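Local coordinates for protein involved in catabolism of external DNA (Legionella pneumophila subsp. pneumophila, PDB 2OO3), which probably methylates N6 of a single adenine in 23S ribosomal RNA, using S-adenosyl-L-methionine as methyl donor, at residues Asp166-Tyr169 against Glu173-Lys176. Sequence-based numbering, arbitrary orientation.
Sequences DPSY and EEYK
Tyr169 packs against Glu174 and Tyr175 in a buried contact of the loop that leads from strand 161-165 into helix 174-188. One direct hydrogen bond crosses. Tyr169 N gives its hydrogen to Glu174 OE1 at 3.1 Å, and the bend at the hydrogen is marked, 136°. The donor approaches from above the carboxylate plane, 55° out of it. The Glu174 chain runs extended beyond CG, which carries the carboxylate back from the first turn of the helix to the loop backbone. Water 1 makes a second link, donating to Glu174 OE1 at 2.7 Å and accepting from Ser168 N. The other oxygen, OE2, takes the backbone N of Arg171, so the carboxylate binds the loop at several points. Asp166-Pro167-Ser168-Tyr169 is the D-P-x-Y form of motif IV of Rossmann-like N6-adenine methyltransferases. Asp166 is the predicted proton acceptor and is salt-bridged to Lys19. Across the contact, Tyr169 CD1 sits over the centre of the Tyr175 ring, 3.8 Å from Tyr175 CE1. The two ring planes meet obliquely at 41°, with centroids 4.7 Å apart. Pro167 CB lies on one face of the Tyr169 ring, offset toward its rim. Tyr169 OH bonds to the carbonyl O of Trp197 in strand 193-200. Water 2 lies near Tyr175 OH, at the edge of the ring in its plane, and donates to Tyr169 O.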
loop_
_atom_site.group_PDB
_atom_site.type_symbol
_atom_site.label_atom_id
_atom_site.label_comp_id
_atom_site.label_asym_id
_atom_site.label_seq_id
_atom_site.Cartn_x
_atom_site.Cartn_y
_atom_site.Cartn_z
ATOM N N ASP A 166 4.468 -4.369 -1.430
ATOM C CA ASP A 166 3.758 -4.893 -0.263
ATOM C C ASP A 166 4.231 -6.303 0.118
ATOM O O ASP A 166 3.492 -7.260 -0.042
ATOM C CB ASP A 166 2.246 -4.839 -0.529
ATOM C CG ASP A 166 1.406 -5.202 0.686
ATOM O OD1 ASP A 166 1.915 -5.151 1.853
ATOM O OD2 ASP A 166 0.221 -5.550 0.449
ATOM N N PRO A 167 5.459 -6.432 0.664
ATOM C CA PRO A 167 5.979 -7.779 0.982
ATOM C C PRO A 167 5.264 -8.409 2.152
ATOM O O PRO A 167 4.688 -7.681 2.965
ATOM C CB PRO A 167 7.461 -7.527 1.355
ATOM C CG PRO A 167 7.739 -6.073 0.948
ATOM C CD PRO A 167 6.419 -5.372 1.028
ATOM N N SER A 168 5.286 -9.749 2.226
ATOM C CA SER A 168 4.780 -10.465 3.409
ATOM C C SER A 168 5.748 -10.484 4.610
ATOM O O SER A 168 5.293 -10.604 5.751
ATOM C CB SER A 168 4.403 -11.901 3.043
ATOM O OG SER A 168 5.568 -12.708 2.860
ATOM N N TYR A 169 7.060 -10.358 4.355
ATOM C CA TYR A 169 8.094 -10.525 5.387
ATOM C C TYR A 169 7.951 -11.871 6.155
ATOM O O TYR A 169 8.237 -11.927 7.352
ATOM C CB TYR A 169 8.129 -9.359 6.386
ATOM C CG TYR A 169 8.312 -8.020 5.727
ATOM C CD1 TYR A 169 9.585 -7.498 5.489
ATOM C CD2 TYR A 169 7.207 -7.320 5.272
ATOM C CE1 TYR A 169 9.756 -6.272 4.833
ATOM C CE2 TYR A 169 7.351 -6.096 4.632
ATOM C CZ TYR A 169 8.617 -5.588 4.404
ATOM O OH TYR A 169 8.711 -4.378 3.804
ATOM N N GLU A 173 14.895 -12.549 5.981
ATOM C CA GLU A 173 15.809 -11.963 4.994
ATOM C C GLU A 173 15.135 -10.894 4.119
ATOM O O GLU A 173 15.817 -10.061 3.542
ATOM C CB GLU A 173 16.461 -13.060 4.145
ATOM C CG GLU A 173 17.425 -14.005 4.950
ATOM C CD GLU A 173 16.721 -15.008 5.923
ATOM O OE1 GLU A 173 15.534 -15.378 5.690
ATOM O OE2 GLU A 173 17.391 -15.432 6.921
ATOM N N GLU A 174 13.802 -10.915 4.037
ATOM C CA GLU A 174 13.052 -9.887 3.282
ATOM C C GLU A 174 13.333 -8.467 3.777
ATOM O O GLU A 174 13.246 -7.491 3.008
ATOM C CB GLU A 174 11.559 -10.185 3.317
ATOM C CG GLU A 174 11.206 -11.476 2.553
ATOM C CD GLU A 174 9.700 -11.734 2.495
ATOM O OE1 GLU A 174 8.966 -10.833 2.018
ATOM O OE2 GLU A 174 9.259 -12.833 2.938
ATOM N N TYR A 175 13.674 -8.344 5.064
ATOM C CA TYR A 175 13.927 -7.027 5.653
ATOM C C TYR A 175 15.233 -6.410 5.145
ATOM O O TYR A 175 15.457 -5.213 5.295
ATOM C CB TYR A 175 13.995 -7.130 7.172
ATOM C CG TYR A 175 12.676 -7.326 7.878
ATOM C CD1 TYR A 175 11.904 -6.226 8.275
ATOM C CD2 TYR A 175 12.236 -8.591 8.199
ATOM C CE1 TYR A 175 10.695 -6.407 8.981
ATOM C CE2 TYR A 175 11.021 -8.792 8.871
ATOM C CZ TYR A 175 10.269 -7.707 9.274
ATOM O OH TYR A 175 9.092 -7.942 9.954
ATOM N N LYS A 176 16.114 -7.237 4.588
ATOM C CA LYS A 176 17.296 -6.717 3.879
ATOM C C LYS A 176 17.202 -6.821 2.362
ATOM O O LYS A 176 17.745 -5.955 1.661
ATOM C CB LYS A 176 18.607 -7.330 4.391
ATOM C CG LYS A 176 18.681 -8.784 4.348
ATOM C CD LYS A 176 20.149 -9.226 4.452
ATOM C CE LYS A 176 20.299 -10.686 4.005
ATOM N NZ LYS A 176 19.915 -11.579 5.137
HETATM O O HOH W 1 6.821 -11.602 0.536
HETATM O O HOH W 2 8.273 -10.285 10.066
#